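Local structure of TetR/AcrR family transcriptional regulator (6G8G) at residues Leu84-Leu97 against Arg145-Leu159. The protein is a TetR-family transcriptional repressor that binds the flavonoid genistein and probably releases its target DNA in response to such inducers. Numbering follows the deposited sequence.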
loop_
_atom_site.group_PDB
_atom_site.type_symbol
_atom_site.label_atom_id
_atom_site.label_comp_id
_atom_site.label_asym_id
_atom_site.label_seq_id
_atom_site.Cartn_x
_atom_site.Cartn_y
_atom_site.Cartn_z
ATOM N N LEU A 84 5.478 -10.159 -16.757
ATOM C CA LEU A 84 4.357 -9.317 -17.155
ATOM C C LEU A 84 4.262 -9.428 -18.650
ATOM O O LEU A 84 5.288 -9.404 -19.301
ATOM C CB LEU A 84 4.535 -7.838 -16.702
ATOM C CG LEU A 84 3.924 -7.263 -15.406
ATOM C CD1 LEU A 84 3.866 -8.287 -14.290
ATOM C CD2 LEU A 84 4.644 -6.021 -14.917
ATOM N N PRO A 85 3.041 -9.498 -19.213
ATOM C CA PRO A 85 2.944 -9.523 -20.678
ATOM C C PRO A 85 3.317 -8.194 -21.310
ATOM O O PRO A 85 3.419 -7.164 -20.607
ATOM C CB PRO A 85 1.471 -9.817 -20.960
ATOM C CG PRO A 85 0.751 -9.691 -19.675
ATOM C CD PRO A 85 1.724 -9.361 -18.571
ATOM N N VAL A 86 3.625 -8.246 -22.599
ATOM C CA VAL A 86 3.695 -7.037 -23.397
ATOM C C VAL A 86 2.346 -6.929 -24.126
ATOM O O VAL A 86 2.062 -7.703 -25.039
ATOM C CB VAL A 86 4.861 -7.024 -24.419
ATOM C CG1 VAL A 86 4.786 -5.738 -25.254
ATOM C CG2 VAL A 86 6.213 -7.119 -23.716
ATOM N N PRO A 87 1.520 -5.973 -23.722
ATOM C CA PRO A 87 0.160 -5.969 -24.188
ATOM C C PRO A 87 0.089 -5.514 -25.631
ATOM O O PRO A 87 0.881 -4.645 -26.021
ATOM C CB PRO A 87 -0.539 -4.980 -23.258
ATOM C CG PRO A 87 0.495 -4.424 -22.344
ATOM C CD PRO A 87 1.831 -4.815 -22.878
ATOM N N LYS A 88 -0.813 -6.132 -26.399
ATOM C CA LYS A 88 -0.900 -5.939 -27.840
ATOM C C LYS A 88 -2.291 -5.540 -28.226
ATOM O O LYS A 88 -3.268 -6.183 -27.854
ATOM C CB LYS A 88 -0.556 -7.231 -28.605
ATOM C CG LYS A 88 0.919 -7.364 -29.008
ATOM C CD LYS A 88 1.618 -8.613 -28.430
ATOM C CE LYS A 88 0.892 -9.938 -28.696
ATOM N NZ LYS A 88 1.195 -10.528 -30.022
ATOM N N LEU A 89 -2.375 -4.468 -28.992
ATOM C CA LEU A 89 -3.644 -3.958 -29.423
ATOM C C LEU A 89 -4.390 -4.953 -30.295
ATOM O O LEU A 89 -5.607 -5.028 -30.250
ATOM C CB LEU A 89 -3.438 -2.674 -30.189
ATOM C CG LEU A 89 -4.496 -1.584 -29.849
ATOM C CD1 LEU A 89 -4.093 -0.231 -30.442
ATOM C CD2 LEU A 89 -5.924 -1.934 -30.283
ATOM N N SER A 90 -3.666 -5.742 -31.082
ATOM C CA SER A 90 -4.305 -6.772 -31.950
ATOM C C SER A 90 -5.231 -7.726 -31.196
ATOM O O SER A 90 -6.148 -8.250 -31.776
ATOM C CB SER A 90 -3.243 -7.595 -32.680
ATOM O OG SER A 90 -2.172 -7.955 -31.798
ATOM N N ALA A 91 -4.952 -7.953 -29.910
ATOM C CA ALA A 91 -5.737 -8.862 -29.066
ATOM C C ALA A 91 -7.098 -8.297 -28.635
ATOM O O ALA A 91 -7.906 -9.000 -28.033
ATOM C CB ALA A 91 -4.906 -9.243 -27.824
ATOM N N GLY A 92 -7.315 -7.006 -28.873
ATOM C CA GLY A 92 -8.436 -6.294 -28.297
ATOM C C GLY A 92 -7.933 -5.433 -27.143
ATOM O O GLY A 92 -7.103 -5.853 -26.323
ATOM N N LEU A 93 -8.426 -4.213 -27.078
ATOM C CA LEU A 93 -8.090 -3.307 -26.001
ATOM C C LEU A 93 -8.396 -3.878 -24.627
ATOM O O LEU A 93 -7.519 -3.893 -23.755
ATOM C CB LEU A 93 -8.873 -2.011 -26.179
ATOM C CG LEU A 93 -8.612 -0.938 -25.142
ATOM C CD1 LEU A 93 -7.139 -0.574 -25.100
ATOM C CD2 LEU A 93 -9.460 0.253 -25.514
ATOM N N SER A 94 -9.651 -4.271 -24.404
ATOM C CA SER A 94 -10.054 -4.848 -23.127
ATOM C C SER A 94 -9.235 -6.088 -22.739
ATOM O O SER A 94 -8.767 -6.191 -21.622
ATOM C CB SER A 94 -11.540 -5.198 -23.152
ATOM O OG SER A 94 -12.327 -4.074 -22.823
ATOM N N GLU A 95 -9.074 -7.029 -23.658
ATOM C CA GLU A 95 -8.404 -8.283 -23.322
ATOM C C GLU A 95 -6.961 -8.052 -23.003
ATOM O O GLU A 95 -6.375 -8.755 -22.199
ATOM C CB GLU A 95 -8.546 -9.302 -24.431
ATOM C CG GLU A 95 -9.967 -9.776 -24.599
ATOM C CD GLU A 95 -10.718 -9.091 -25.759
ATOM O OE1 GLU A 95 -10.538 -7.871 -25.999
ATOM O OE2 GLU A 95 -11.474 -9.798 -26.463
ATOM N N ALA A 96 -6.375 -7.058 -23.640
ATOM C CA ALA A 96 -4.981 -6.766 -23.405
ATOM C C ALA A 96 -4.777 -6.194 -21.998
ATOM O O ALA A 96 -3.869 -6.617 -21.260
ATOM C CB ALA A 96 -4.484 -5.805 -24.446
ATOM N N LEU A 97 -5.628 -5.245 -21.631
ATOM C CA LEU A 97 -5.566 -4.673 -20.315
ATOM C C LEU A 97 -5.925 -5.714 -19.281
ATOM O O LEU A 97 -5.330 -5.767 -18.200
ATOM C CB LEU A 97 -6.513 -3.478 -20.211
ATOM C CG LEU A 97 -6.075 -2.276 -21.043
ATOM C CD1 LEU A 97 -7.170 -1.239 -21.134
ATOM C CD2 LEU A 97 -4.817 -1.634 -20.490
ATOM N N ARG A 145 5.902 0.422 -18.556
ATOM C CA ARG A 145 5.507 -0.561 -19.568
ATOM C C ARG A 145 4.100 -0.357 -20.002
ATOM O O ARG A 145 3.780 -0.451 -21.177
ATOM C CB ARG A 145 5.635 -1.984 -19.058
ATOM C CG ARG A 145 7.028 -2.525 -19.244
ATOM C CD ARG A 145 7.267 -3.680 -18.317
ATOM N NE ARG A 145 6.399 -4.823 -18.538
ATOM C CZ ARG A 145 6.741 -5.908 -19.227
ATOM N NH1 ARG A 145 7.892 -5.980 -19.875
ATOM N NH2 ARG A 145 5.881 -6.910 -19.292
ATOM N N LEU A 146 3.224 -0.139 -19.037
ATOM C CA LEU A 146 1.825 0.006 -19.356
ATOM C C LEU A 146 1.649 1.293 -20.112
ATOM O O LEU A 146 0.871 1.371 -21.041
ATOM C CB LEU A 146 0.996 -0.001 -18.086
ATOM C CG LEU A 146 -0.497 0.160 -18.323
ATOM C CD1 LEU A 146 -1.015 -0.888 -19.271
ATOM C CD2 LEU A 146 -1.246 0.087 -17.008
ATOM N N ALA A 147 2.373 2.316 -19.685
ATOM C CA ALA A 147 2.244 3.619 -20.298
ATOM C C ALA A 147 2.579 3.510 -21.767
ATOM O O ALA A 147 1.888 4.080 -22.598
ATOM C CB ALA A 147 3.133 4.630 -19.600
ATOM N N GLN A 148 3.583 2.732 -22.119
ATOM C CA GLN A 148 3.913 2.622 -23.532
ATOM C C GLN A 148 2.792 1.952 -24.301
ATOM O O GLN A 148 2.429 2.371 -25.396
ATOM C CB GLN A 148 5.219 1.862 -23.733
ATOM C CG GLN A 148 6.410 2.565 -23.089
ATOM C CD GLN A 148 7.696 1.789 -23.242
ATOM O OE1 GLN A 148 8.015 1.323 -24.328
ATOM N NE2 GLN A 148 8.439 1.636 -22.150
ATOM N N PHE A 149 2.167 0.954 -23.724
ATOM C CA PHE A 149 0.973 0.400 -24.373
ATOM C C PHE A 149 -0.141 1.443 -24.496
ATOM O O PHE A 149 -0.833 1.495 -25.503
ATOM C CB PHE A 149 0.451 -0.807 -23.615
ATOM C CG PHE A 149 -0.864 -1.277 -24.099
ATOM C CD1 PHE A 149 -0.989 -1.927 -25.322
ATOM C CD2 PHE A 149 -2.013 -1.030 -23.361
ATOM C CE1 PHE A 149 -2.239 -2.373 -25.775
ATOM C CE2 PHE A 149 -3.259 -1.469 -23.805
ATOM C CZ PHE A 149 -3.369 -2.146 -25.004
ATOM N N LEU A 150 -0.353 2.250 -23.461
ATOM C CA LEU A 150 -1.425 3.219 -23.531
ATOM C C LEU A 150 -1.136 4.284 -24.591
ATOM O O LEU A 150 -2.070 4.800 -25.171
ATOM C CB LEU A 150 -1.720 3.844 -22.169
ATOM C CG LEU A 150 -2.204 2.884 -21.065
ATOM C CD1 LEU A 150 -2.498 3.641 -19.773
ATOM C CD2 LEU A 150 -3.421 2.088 -21.484
ATOM N N GLU A 151 0.127 4.603 -24.865
ATOM C CA GLU A 151 0.434 5.545 -25.953
ATOM C C GLU A 151 -0.042 5.019 -27.282
ATOM O O GLU A 151 -0.557 5.777 -28.102
ATOM C CB GLU A 151 1.918 5.799 -26.091
ATOM C CG GLU A 151 2.544 6.542 -24.932
ATOM C CD GLU A 151 3.650 7.482 -25.383
ATOM O OE1 GLU A 151 4.839 7.230 -25.016
ATOM O OE2 GLU A 151 3.314 8.464 -26.107
ATOM N N GLU A 152 0.142 3.718 -27.495
ATOM C CA GLU A 152 -0.278 3.076 -28.739
ATOM C C GLU A 152 -1.781 3.138 -28.870
ATOM O O GLU A 152 -2.302 3.473 -29.918
ATOM C CB GLU A 152 0.119 1.606 -28.779
ATOM C CG GLU A 152 1.609 1.306 -28.825
ATOM C CD GLU A 152 2.307 2.139 -29.908
ATOM O OE1 GLU A 152 2.104 1.935 -31.143
ATOM O OE2 GLU A 152 3.040 3.064 -29.499
ATOM N N ALA A 153 -2.473 2.798 -27.792
ATOM C CA ALA A 153 -3.938 2.863 -27.775
ATOM C C ALA A 153 -4.448 4.286 -28.029
ATOM O O ALA A 153 -5.427 4.486 -28.766
ATOM C CB ALA A 153 -4.471 2.345 -26.468
ATOM N N ARG A 154 -3.759 5.283 -27.487
ATOM C CA ARG A 154 -4.162 6.653 -27.768
ATOM C C ARG A 154 -3.905 7.040 -29.230
ATOM O O ARG A 154 -4.753 7.655 -29.858
ATOM C CB ARG A 154 -3.462 7.645 -26.852
ATOM C CG ARG A 154 -3.910 9.084 -27.110
ATOM C CD ARG A 154 -3.322 10.009 -26.077
ATOM N NE ARG A 154 -1.874 9.980 -26.142
ATOM C CZ ARG A 154 -1.087 10.681 -25.346
ATOM N NH1 ARG A 154 -1.623 11.463 -24.429
ATOM N NH2 ARG A 154 0.234 10.612 -25.472
ATOM N N ALA A 155 -2.744 6.656 -29.755
ATOM C CA ALA A 155 -2.407 6.894 -31.144
ATOM C C ALA A 155 -3.417 6.224 -32.070
ATOM O O ALA A 155 -3.740 6.758 -33.108
ATOM C CB ALA A 155 -1.012 6.394 -31.437
ATOM N N ALA A 156 -3.951 5.075 -31.670
ATOM C CA ALA A 156 -4.994 4.398 -32.440
ATOM C C ALA A 156 -6.394 4.945 -32.169
ATOM O O ALA A 156 -7.366 4.410 -32.685
ATOM C CB ALA A 156 -4.958 2.916 -32.140
ATOM N N ARG A 157 -6.499 6.007 -31.374
ATOM C CA ARG A 157 -7.768 6.707 -31.132
ATOM C C ARG A 157 -8.803 5.914 -30.347
ATOM O O ARG A 157 -9.986 6.230 -30.385
ATOM C CB ARG A 157 -8.402 7.162 -32.448
ATOM C CG ARG A 157 -7.568 8.132 -33.249
ATOM C CD ARG A 157 -7.914 9.577 -32.918
ATOM N NE ARG A 157 -7.198 10.473 -33.822
ATOM C CZ ARG A 157 -5.901 10.778 -33.717
ATOM N NH1 ARG A 157 -5.155 10.291 -32.716
ATOM N NH2 ARG A 157 -5.344 11.586 -34.618
ATOM N N VAL A 158 -8.366 4.897 -29.631
ATOM C CA VAL A 158 -9.275 4.061 -28.868
ATOM C C VAL A 158 -9.293 4.386 -27.341
ATOM O O VAL A 158 -10.206 3.938 -26.592
ATOM C CB VAL A 158 -8.935 2.592 -29.197
ATOM C CG1 VAL A 158 -7.735 2.076 -28.404
ATOM C CG2 VAL A 158 -10.129 1.685 -28.980
ATOM N N LEU A 159 -8.341 5.221 -26.910
ATOM C CA LEU A 159 -8.388 5.904 -25.606
ATOM C C LEU A 159 -7.988 7.367 -25.741
ATOM O O LEU A 159 -7.219 7.731 -26.660
ATOM C CB LEU A 159 -7.392 5.283 -24.650
ATOM C CG LEU A 159 -7.579 3.819 -24.313
ATOM C CD1 LEU A 159 -6.414 3.382 -23.484
ATOM C CD2 LEU A 159 -8.886 3.622 -23.575
#
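F149 reaches from helix 139-155 into the angle between the connecting segment 84-92 and the start of helix 93-109, inside the all-helical ligand-binding domain of this TetR-family regulator. Across the contact the short helical segments 93-97 and 145-155 run antiparallel, their axes 12.2 Å apart. CG of F149 stands anti to the backbone N (chi1 171°), which lays the ring beside P87 and its far edge against L97 and A96. P87 lies over one face in a CH-pi contact, its CB 3.9 Å from the F149 ring centroid, while L97 CD2 packs obliquely against F149 CE2 at 3.7 Å and A96 CB approaches F149 CZ. Trimming F149 back to an alanine would probably take the aromatic face from P87 and leave a gap beside L97 and A96. L97 CD2 also meets L146 and L150, and on this buried side L203 of helix 192-210 and F100 add further cover. The solvent side is looser: L89 CD1 touches A156 CB at 3.7 Å, and E152 adds little. R145 NH2 makes a weak, poorly angled hydrogen bond to L84 O. Near R157, where helix 139-155 closes in a Schellman motif, L93 and V158 meet tip to tip, L93 CD2 lying 3.8 Å from V158 CG2.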